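Local coordinates for TRAP dicarboxylate transporter-DctP subunit (Desulfovibrio desulfuricans subsp. desulfuricans, PDB 4NHB), which binds sn-glycerol-3-phosphate and, as the periplasmic solute-binding component of a TRAP transporter, probably delivers it to the membrane permease, at residues 34-37 against 42-45; 145-150 against 271-276; 53-56 against 62-65. All blocks are in the same frame, centred on the assembly; numbering follows the deposited sequence.

Interaction 1: residues 34-37 against 42-45. With G3P (sn-glycerol-3-phosphate), chain P.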
ATOM      1  N   ALA A  34      -1.489 -10.446 -10.385  1.00 10.62           N
ATOM      2  CA  ALA A  34      -2.760  -9.944  -9.891  1.00 10.31           C
ATOM      3  C   ALA A  34      -2.543  -8.763  -8.980  1.00  9.44           C
ATOM      4  O   ALA A  34      -1.518  -8.651  -8.314  1.00  9.16           O
ATOM      5  CB  ALA A  34      -3.486 -11.021  -9.135  1.00  8.31           C
ATOM      6  N   GLY A  35      -3.542  -7.894  -8.941  1.00  8.61           N
ATOM      7  CA  GLY A  35      -3.572  -6.789  -8.004  1.00 11.91           C
ATOM      8  C   GLY A  35      -4.967  -6.456  -7.555  1.00 10.55           C
ATOM      9  O   GLY A  35      -5.916  -7.172  -7.887  1.00 11.04           O
ATOM     10  N   MET A  36      -5.083  -5.348  -6.824  1.00  7.24           N
ATOM     11  CA  MET A  36      -6.269  -5.077  -6.022  1.00 10.69           C
ATOM     12  C   MET A  36      -6.821  -3.709  -6.318  1.00 11.55           C
ATOM     13  O   MET A  36      -7.825  -3.316  -5.710  1.00 11.03           O
ATOM     14  CB  MET A  36      -5.957  -5.190  -4.510  1.00  2.84           C
ATOM     15  CG  MET A  36      -4.954  -4.166  -4.024  1.00  5.14           C
ATOM     16  SD  MET A  36      -4.689  -4.248  -2.201  1.00 12.02           S
ATOM     17  CE  MET A  36      -6.237  -3.548  -1.618  1.00 18.33           C
ATOM     18  N   LYS A  37      -6.193  -2.996  -7.264  1.00  4.40           N
ATOM     19  CA  LYS A  37      -6.556  -1.600  -7.520  1.00  5.46           C
ATOM     20  C   LYS A  37      -7.066  -1.364  -8.947  1.00  8.34           C
ATOM     21  O   LYS A  37      -6.776  -2.125  -9.875  1.00  8.95           O
ATOM     22  CB  LYS A  37      -5.404  -0.623  -7.186  1.00  6.50           C
ATOM     23  CG  LYS A  37      -4.901  -0.638  -5.750  1.00  6.96           C
ATOM     24  CD  LYS A  37      -6.008  -0.255  -4.730  1.00  5.89           C
ATOM     25  CE  LYS A  37      -5.486  -0.337  -3.290  1.00  5.89           C
ATOM     26  NZ  LYS A  37      -6.440   0.268  -2.299  1.00  7.64           N
ATOM     27  N   PRO A  42      -1.920   4.181  -8.599  1.00 16.85           N
ATOM     28  CA  PRO A  42      -0.478   3.907  -8.678  1.00 12.09           C
ATOM     29  C   PRO A  42      -0.055   2.450  -8.659  1.00 11.19           C
ATOM     30  O   PRO A  42       0.886   2.168  -9.398  1.00 16.43           O
ATOM     31  CB  PRO A  42       0.115   4.675  -7.499  1.00 15.95           C
ATOM     32  CG  PRO A  42      -0.889   5.817  -7.249  1.00 18.87           C
ATOM     33  CD  PRO A  42      -2.250   5.254  -7.642  1.00 17.94           C
ATOM     34  N   GLU A  43      -0.722   1.553  -7.918  1.00 10.21           N
ATOM     35  CA  GLU A  43      -0.341   0.133  -7.924  1.00 10.84           C
ATOM     36  C   GLU A  43      -0.423  -0.426  -9.347  1.00 14.97           C
ATOM     37  O   GLU A  43       0.542  -1.004  -9.886  1.00 11.48           O
ATOM     38  CB  GLU A  43      -1.209  -0.666  -6.964  1.00 15.62           C
ATOM     39  CG  GLU A  43      -0.765  -2.121  -6.831  1.00 12.70           C
ATOM     40  CD  GLU A  43      -1.770  -2.986  -6.104  1.00 17.67           C
ATOM     41  OE1 GLU A  43      -2.737  -3.521  -6.714  1.00 14.07           O
ATOM     42  OE2 GLU A  43      -1.544  -3.206  -4.919  1.00 17.71           O
ATOM     43  N   THR A  44      -1.550  -0.172  -9.984  1.00 12.50           N
ATOM     44  CA  THR A  44      -1.835  -0.695 -11.297  1.00 10.17           C
ATOM     45  C   THR A  44      -0.934  -0.110 -12.384  1.00 10.64           C
ATOM     46  O   THR A  44      -0.480  -0.830 -13.262  1.00  9.11           O
ATOM     47  CB  THR A  44      -3.280  -0.430 -11.633  1.00 14.44           C
ATOM     48  OG1 THR A  44      -4.090  -0.930 -10.563  1.00 11.61           O
ATOM     49  CG2 THR A  44      -3.663  -1.121 -12.920  1.00 15.92           C
ATOM     50  N   ILE A  45      -0.734   1.203 -12.348  1.00 13.47           N
ATOM     51  CA  ILE A  45       0.238   1.859 -13.220  1.00 16.93           C
ATOM     52  C   ILE A  45       1.618   1.188 -13.075  1.00 13.23           C
ATOM     53  O   ILE A  45       2.286   0.880 -14.056  1.00 21.49           O
ATOM     54  CB  ILE A  45       0.369   3.339 -12.849  1.00 23.91           C
ATOM     55  CG1 ILE A  45      -0.972   4.059 -13.048  1.00 23.78           C
ATOM     56  CG2 ILE A  45       1.484   3.981 -13.680  1.00 24.25           C
ATOM     57  CD1 ILE A  45      -1.032   5.443 -12.393  1.00 15.56           C
TER
HETATM   58  O1  G3P P 414      -1.078  -1.801   2.246  1.00  8.17           O
HETATM   59  C1  G3P P 414      -2.316  -2.026   2.853  1.00  5.69           C
HETATM   60  C2  G3P P 414      -3.403  -1.200   2.153  1.00  9.61           C
HETATM   61  O2  G3P P 414      -3.450  -1.558   0.798  1.00  7.84           O
HETATM   62  C3  G3P P 414      -4.761  -1.476   2.816  1.00  5.07           C
HETATM   63  O1P G3P P 414      -5.589  -0.372   2.631  1.00  6.91           O
HETATM   64  O4P G3P P 414      -5.832  -0.484   0.212  1.00  8.98           O
HETATM   65  O2P G3P P 414      -7.503  -1.723   1.678  1.00  4.76           O
HETATM   66  O3P G3P P 414      -7.587   0.765   1.532  1.00  7.17           O
HETATM   67  P   G3P P 414      -6.695  -0.470   1.441  1.00  5.82           P
HETATM   68  O   HOH W   1      -3.953  -3.496  -9.096  1.00  7.93           O
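The loop 34-37, running on from strand 30-34, passes the first turn of helix 42-57 with K37 and T44 closest in the backbone, their CA atoms 6.1 Å apart. Its main link to the helix is the carboxylate of E43. With chi1 at -174°, E43 swings CG away from its own amide nitrogen and the chain runs on extended, which brings OE1 to the backbone N of M36 at 3.0 Å. That hydrogen bond is nearly straight (173°) and meets OE1 almost along its C-O bond. A water adds a second grip: it donates to OE1 of E43 at 2.7 Å and to OG1 of T44, and accepts from the backbone N of K37. OG1 of T44 is also hydrogen-bonded to the carbonyl of P38, while OE2 of E43 is hydrogen-bonded to ND1 of H238, whose NE2 bonds the ligand. Around the carboxylate, the side chains of M36 and K37 each cross E43 at about a right angle, M36 CG lying 3.5 Å from OE1. K37 bends at chi2 (-61°) and then straightens, carrying NZ to O4P of sn-glycerol-3-phosphate, a hydrogen bond of 2.7 Å; D215 forms a salt bridge with the same amine, and CE of M36 approaches the phosphate. One buried carboxylate thus ties the loop bearing K37 to H238 and probably helps to fix both in this ligand-bound pocket.

Interaction 2: residues 145-150 against 271-276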
ATOM      1  N   ALA A 145       9.464  -1.485  -3.429  1.00  7.50           N
ATOM      2  CA  ALA A 145       8.519  -0.788  -2.549  1.00  5.49           C
ATOM      3  C   ALA A 145       8.179   0.565  -3.192  1.00 10.75           C
ATOM      4  O   ALA A 145       9.043   1.223  -3.746  1.00 10.09           O
ATOM      5  CB  ALA A 145       9.113  -0.601  -1.203  1.00  9.32           C
ATOM      6  N   PHE A 146       6.913   0.970  -3.156  1.00  8.07           N
ATOM      7  CA  PHE A 146       6.540   2.189  -3.806  1.00  6.30           C
ATOM      8  C   PHE A 146       5.278   2.687  -3.132  1.00  6.33           C
ATOM      9  O   PHE A 146       4.531   1.909  -2.515  1.00  8.17           O
ATOM     10  CB  PHE A 146       6.363   1.975  -5.318  1.00  3.72           C
ATOM     11  CG  PHE A 146       5.348   0.907  -5.687  1.00  8.24           C
ATOM     12  CD1 PHE A 146       3.995   1.190  -5.740  1.00  6.36           C
ATOM     13  CD2 PHE A 146       5.752  -0.398  -5.964  1.00  7.66           C
ATOM     14  CE1 PHE A 146       3.074   0.193  -6.077  1.00 10.01           C
ATOM     15  CE2 PHE A 146       4.838  -1.385  -6.300  1.00  9.28           C
ATOM     16  CZ  PHE A 146       3.499  -1.089  -6.356  1.00  9.35           C
ATOM     17  N   PRO A 147       5.025   3.988  -3.223  1.00  7.74           N
ATOM     18  CA  PRO A 147       3.888   4.471  -2.438  1.00  4.06           C
ATOM     19  C   PRO A 147       2.564   4.465  -3.233  1.00  9.38           C
ATOM     20  O   PRO A 147       2.559   4.594  -4.463  1.00 10.20           O
ATOM     21  CB  PRO A 147       4.266   5.920  -2.163  1.00  8.52           C
ATOM     22  CG  PRO A 147       5.073   6.323  -3.409  1.00 11.96           C
ATOM     23  CD  PRO A 147       5.826   5.075  -3.806  1.00 13.09           C
ATOM     24  N   LEU A 148       1.458   4.392  -2.508  1.00  5.98           N
ATOM     25  CA  LEU A 148       0.135   4.712  -3.038  1.00  4.28           C
ATOM     26  C   LEU A 148      -0.313   6.081  -2.509  1.00  6.63           C
ATOM     27  O   LEU A 148      -1.201   6.714  -3.087  1.00  9.31           O
ATOM     28  CB  LEU A 148      -0.893   3.604  -2.709  1.00  3.26           C
ATOM     29  CG  LEU A 148      -0.994   2.381  -3.662  1.00  8.31           C
ATOM     30  CD1 LEU A 148       0.311   1.712  -3.930  1.00 11.87           C
ATOM     31  CD2 LEU A 148      -2.040   1.363  -3.208  1.00  7.59           C
ATOM     32  N   GLY A 149       0.326   6.527  -1.439  1.00  7.47           N
ATOM     33  CA  GLY A 149       0.090   7.846  -0.908  1.00 10.31           C
ATOM     34  C   GLY A 149      -0.330   7.857   0.541  1.00  8.74           C
ATOM     35  O   GLY A 149      -0.802   6.858   1.070  1.00 10.23           O
ATOM     36  N   PHE A 150      -0.162   9.015   1.186  1.00  7.02           N
ATOM     37  CA  PHE A 150      -0.619   9.218   2.525  1.00  6.93           C
ATOM     38  C   PHE A 150      -2.138   9.099   2.654  1.00  7.64           C
ATOM     39  O   PHE A 150      -2.871   9.516   1.768  1.00  9.55           O
ATOM     40  CB  PHE A 150      -0.155  10.593   3.036  1.00 12.96           C
ATOM     41  CG  PHE A 150       1.321  10.619   3.424  1.00 13.78           C
ATOM     42  CD1 PHE A 150       1.746  10.129   4.663  1.00 12.63           C
ATOM     43  CD2 PHE A 150       2.265  11.105   2.534  1.00 14.26           C
ATOM     44  CE1 PHE A 150       3.111  10.147   5.020  1.00 15.91           C
ATOM     45  CE2 PHE A 150       3.636  11.123   2.878  1.00 15.76           C
ATOM     46  CZ  PHE A 150       4.051  10.650   4.113  1.00 11.39           C
ATOM     47  N   ALA A 271       7.915   8.861  -8.174  1.00 16.03           N
ATOM     48  CA  ALA A 271       7.965  10.160  -8.833  1.00 20.81           C
ATOM     49  C   ALA A 271       6.623  10.700  -9.296  1.00 21.09           C
ATOM     50  O   ALA A 271       6.576  11.856  -9.675  1.00 24.52           O
ATOM     51  CB  ALA A 271       8.952  10.125  -9.990  1.00 16.88           C
ATOM     52  N   MET A 272       5.530   9.920  -9.259  1.00 15.92           N
ATOM     53  CA  MET A 272       4.253  10.454  -9.717  1.00 24.63           C
ATOM     54  C   MET A 272       3.207  10.730  -8.641  1.00 23.38           C
ATOM     55  O   MET A 272       2.246  11.402  -8.906  1.00 16.57           O
ATOM     56  CB  MET A 272       3.622   9.548 -10.767  1.00 31.76           C
ATOM     57  CG  MET A 272       3.283   8.188 -10.295  1.00 33.62           C
ATOM     58  SD  MET A 272       2.664   7.153 -11.634  1.00 29.73           S
ATOM     59  CE  MET A 272       4.104   6.831 -12.624  1.00 35.33           C
ATOM     60  N   VAL A 273       3.397  10.233  -7.435  1.00 13.40           N
ATOM     61  CA  VAL A 273       2.362  10.327  -6.428  1.00 15.13           C
ATOM     62  C   VAL A 273       2.206  11.755  -5.923  1.00 10.12           C
ATOM     63  O   VAL A 273       1.117  12.247  -5.828  1.00 13.23           O
ATOM     64  CB  VAL A 273       2.643   9.372  -5.255  1.00 17.94           C
ATOM     65  CG1 VAL A 273       1.719   9.687  -4.080  1.00 13.47           C
ATOM     66  CG2 VAL A 273       2.456   7.963  -5.701  1.00 12.26           C
ATOM     67  N   ALA A 274       3.306  12.438  -5.620  1.00 20.55           N
ATOM     68  CA  ALA A 274       3.214  13.827  -5.162  1.00 24.04           C
ATOM     69  C   ALA A 274       2.396  14.728  -6.101  1.00 18.25           C
ATOM     70  O   ALA A 274       1.510  15.445  -5.647  1.00 11.88           O
ATOM     71  CB  ALA A 274       4.585  14.412  -4.989  1.00 27.94           C
ATOM     72  N   ASP A 275       2.720  14.701  -7.390  1.00 18.17           N
ATOM     73  CA  ASP A 275       2.030  15.530  -8.389  1.00 14.79           C
ATOM     74  C   ASP A 275       0.571  15.163  -8.441  1.00  9.83           C
ATOM     75  O   ASP A 275      -0.294  16.013  -8.594  1.00 15.70           O
ATOM     76  CB  ASP A 275       2.608  15.319  -9.777  1.00 19.59           C
ATOM     77  CG  ASP A 275       3.980  15.962  -9.943  1.00 31.23           C
ATOM     78  OD1 ASP A 275       4.289  16.922  -9.198  1.00 29.50           O
ATOM     79  OD2 ASP A 275       4.746  15.489 -10.811  1.00 35.04           O
ATOM     80  N   GLY A 276       0.303  13.867  -8.352  1.00 14.37           N
ATOM     81  CA  GLY A 276      -1.067  13.385  -8.435  1.00 16.48           C
ATOM     82  C   GLY A 276      -1.918  13.796  -7.249  1.00 16.11           C
ATOM     83  O   GLY A 276      -3.103  14.081  -7.383  1.00 13.44           O
TER
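P147 and G149 of strand 146-155 receive V273 of the long helix 252-286, a strand-on-helix contact in the two-lobed fold of TRAP solute-binding proteins. The short segments run almost parallel, with an angle of 16° between their directions and 8.4 Å between their axes at closest approach.

Apolar contact carries the interface, and no hydrogen bond crosses it. V273 reaches in with both methyl groups, one directed at P147, the other at G149. CG2, anti to the carbonyl carbon of V273, meets the pyrrolidine ring at CG of P147, 3.8 Å away. L115, V269 and W270 also touch P147. CG1 lies 4.0 Å from CA of G149, further along the strand. The backbone of G149 takes a positive phi (124°), which glycine adopts readily. L148, whose CB points away from the helix, packs instead against V236 and H238 of strand 235-243, the latter a residue that binds sn-glycerol-3-phosphate.

Polar groups of the strand are held by neighbouring residues. The carbonyl of A145 accepts from the indole NE1 of W270, on the same helix as V273, and L148 and G149 bond through their backbones to V236. By contrast, the carbonyl oxygen of P147 is buried without a polar partner in the model, with CG2 of V273 3.6 Å from it.

Interaction 3: residues 53-56 against 62-65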
ATOM      1  N   TYR A  53       8.597  -2.594 -19.082  1.00 19.52           N
ATOM      2  CA  TYR A  53      10.037  -2.634 -18.912  1.00 21.67           C
ATOM      3  C   TYR A  53      10.607  -4.060 -19.071  1.00 27.90           C
ATOM      4  O   TYR A  53      11.658  -4.263 -19.688  1.00 26.09           O
ATOM      5  CB  TYR A  53      10.389  -2.076 -17.542  1.00 17.26           C
ATOM      6  CG  TYR A  53      10.244  -0.575 -17.385  1.00 14.24           C
ATOM      7  CD1 TYR A  53      10.583   0.292 -18.409  1.00 18.85           C
ATOM      8  CD2 TYR A  53       9.815  -0.015 -16.177  1.00  9.57           C
ATOM      9  CE1 TYR A  53      10.467   1.662 -18.257  1.00 17.33           C
ATOM     10  CE2 TYR A  53       9.703   1.345 -16.013  1.00 19.47           C
ATOM     11  CZ  TYR A  53      10.037   2.197 -17.052  1.00 20.22           C
ATOM     12  OH  TYR A  53       9.918   3.569 -16.899  1.00 18.37           O
ATOM     13  N   LEU A  54       9.920  -5.055 -18.534  1.00 19.55           N
ATOM     14  CA  LEU A  54      10.449  -6.420 -18.561  1.00 19.04           C
ATOM     15  C   LEU A  54      10.466  -7.017 -19.960  1.00 24.18           C
ATOM     16  O   LEU A  54      11.351  -7.820 -20.309  1.00 27.21           O
ATOM     17  CB  LEU A  54       9.620  -7.329 -17.665  1.00 23.08           C
ATOM     18  CG  LEU A  54      10.095  -8.779 -17.703  1.00 20.48           C
ATOM     19  CD1 LEU A  54      11.580  -8.824 -17.311  1.00 23.41           C
ATOM     20  CD2 LEU A  54       9.203  -9.674 -16.812  1.00 16.41           C
ATOM     21  N   LYS A  55       9.460  -6.658 -20.745  1.00 21.77           N
ATOM     22  CA  LYS A  55       9.394  -7.072 -22.128  1.00 26.53           C
ATOM     23  C   LYS A  55      10.548  -6.454 -22.886  1.00 29.94           C
ATOM     24  O   LYS A  55      11.237  -7.132 -23.639  1.00 29.48           O
ATOM     25  CB  LYS A  55       8.104  -6.581 -22.750  1.00 18.98           C
ATOM     26  CG  LYS A  55       7.651  -7.395 -23.915  1.00 31.75           C
ATOM     27  CD  LYS A  55       6.735  -6.613 -24.839  1.00 39.57           C
ATOM     28  CE  LYS A  55       5.685  -7.526 -25.460  1.00 50.76           C
ATOM     29  NZ  LYS A  55       6.243  -8.848 -25.906  1.00 57.01           N
ATOM     30  N   GLU A  56      10.715  -5.147 -22.678  1.00 39.92           N
ATOM     31  CA  GLU A  56      11.838  -4.357 -23.190  1.00 41.19           C
ATOM     32  C   GLU A  56      13.157  -5.084 -22.902  1.00 38.27           C
ATOM     33  O   GLU A  56      13.810  -5.560 -23.819  1.00 38.74           O
ATOM     34  CB  GLU A  56      11.841  -2.966 -22.512  1.00 52.44           C
ATOM     35  CG  GLU A  56      11.959  -1.719 -23.417  1.00 53.54           C
ATOM     36  CD  GLU A  56      11.835  -0.388 -22.616  1.00 32.47           C
ATOM     37  OE1 GLU A  56      12.742  -0.040 -21.826  1.00 31.65           O
ATOM     38  OE2 GLU A  56      10.822   0.311 -22.761  1.00 35.46           O
ATOM     39  N   TYR A  62       9.722 -12.489 -22.230  1.00 34.64           N
ATOM     40  CA  TYR A  62       8.658 -12.526 -21.224  1.00 27.86           C
ATOM     41  C   TYR A  62       7.562 -11.561 -21.582  1.00 24.52           C
ATOM     42  O   TYR A  62       7.825 -10.440 -22.026  1.00 28.62           O
ATOM     43  CB  TYR A  62       9.185 -12.190 -19.848  1.00 26.62           C
ATOM     44  CG  TYR A  62      10.145 -13.210 -19.299  1.00 26.68           C
ATOM     45  CD1 TYR A  62       9.695 -14.312 -18.611  1.00 28.95           C
ATOM     46  CD2 TYR A  62      11.510 -13.055 -19.468  1.00 30.56           C
ATOM     47  CE1 TYR A  62      10.568 -15.244 -18.093  1.00 30.33           C
ATOM     48  CE2 TYR A  62      12.398 -13.968 -18.960  1.00 33.20           C
ATOM     49  CZ  TYR A  62      11.925 -15.076 -18.279  1.00 32.62           C
ATOM     50  OH  TYR A  62      12.815 -15.995 -17.764  1.00 26.85           O
ATOM     51  N   GLU A  63       6.326 -12.026 -21.429  1.00 23.51           N
ATOM     52  CA  GLU A  63       5.168 -11.162 -21.472  1.00 23.23           C
ATOM     53  C   GLU A  63       4.449 -11.229 -20.122  1.00 27.33           C
ATOM     54  O   GLU A  63       4.378 -12.290 -19.487  1.00 26.54           O
ATOM     55  CB  GLU A  63       4.233 -11.584 -22.597  1.00 35.17           C
ATOM     56  CG  GLU A  63       4.915 -11.614 -23.956  1.00 41.33           C
ATOM     57  CD  GLU A  63       3.972 -12.004 -25.077  1.00 45.72           C
ATOM     58  OE1 GLU A  63       2.915 -12.611 -24.793  1.00 38.73           O
ATOM     59  OE2 GLU A  63       4.292 -11.701 -26.247  1.00 54.03           O
ATOM     60  N   VAL A  64       3.920 -10.088 -19.694  1.00 18.01           N
ATOM     61  CA  VAL A  64       3.239  -9.982 -18.410  1.00 18.95           C
ATOM     62  C   VAL A  64       1.777  -9.675 -18.615  1.00 12.63           C
ATOM     63  O   VAL A  64       1.411  -8.685 -19.266  1.00 15.34           O
ATOM     64  CB  VAL A  64       3.860  -8.870 -17.575  1.00 25.86           C
ATOM     65  CG1 VAL A  64       3.149  -8.745 -16.205  1.00 22.71           C
ATOM     66  CG2 VAL A  64       5.340  -9.127 -17.409  1.00 29.11           C
ATOM     67  N   GLN A  65       0.925 -10.501 -18.034  1.00 11.55           N
ATOM     68  CA  GLN A  65      -0.497 -10.229 -18.064  1.00  8.01           C
ATOM     69  C   GLN A  65      -0.957  -9.716 -16.723  1.00 15.08           C
ATOM     70  O   GLN A  65      -0.814 -10.405 -15.711  1.00 16.49           O
ATOM     71  CB  GLN A  65      -1.286 -11.491 -18.437  1.00 11.15           C
ATOM     72  CG  GLN A  65      -1.086 -11.853 -19.919  1.00 22.67           C
ATOM     73  CD  GLN A  65      -1.696 -13.189 -20.307  1.00 21.56           C
ATOM     74  OE1 GLN A  65      -2.593 -13.690 -19.647  1.00 14.84           O
ATOM     75  NE2 GLN A  65      -1.183 -13.779 -21.375  1.00 24.08           N
TER
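L54 and K55, on the last turns of helix 42-57, meet Y62, just before strand 63-67, and E63 and V64 at its start, within the beta-alpha-beta unit formed by strand 30-34, the helix and strand 63-67. The backbones come nearest at K55 and Y62, with 5.6 Å between their CA atoms.

The charged side chains pair on the exposed side. Those of K55 and E63 lie alongside each other and point the same way, and NZ of K55 stands 3.5 Å from OE2 of E63, a salt bridge whose hydrogen bond is weak. K55 reaches it by bending at chi3 and chi4, the latter -42°. The carbonyl oxygen of Y62 is buried without a polar partner in the model; CG of K55 lies 3.6 Å from it. The phenol of Y62 is satisfied by OD2 of D254 on helix 252-286, and E63 bonds through its backbone to T29 and to I31 of strand 30-34. At the end of the helix, S58 OG is hydrogen-bonded to the carbonyls of L54 and K55 and has a weak bond with the backbone N of Y62.

The apolar part is L54, against which W257, I258 and A261 of helix 252-286 also pack. Its CD2 does the touching on the strand side, lying 3.9 Å from CB of Y62 and equally far from CG2 of V64.

In the fold
Helix 42-57 connects interactions 1 and 3, which take its first and last turns and lie about 16 Å apart between centres without touching. Along the chain the order is interaction 1, interaction 3, interaction 2. Strands 30-34, 63-67 and 146-155 belong to one mixed sheet, so 62-65 and 145-150 reach the same sheet although the centres of interactions 2 and 3 are about 23 Å apart. Interactions 1 and 2 do touch, their centres about 13 Å apart: K37 CE packs on L148 CD2 at 3.8 Å, and I45 meets M272. K37 and the start of helix 42-57 thus pack on strand 146-155, backed by helix 252-286, while interaction 3 lies away from the site.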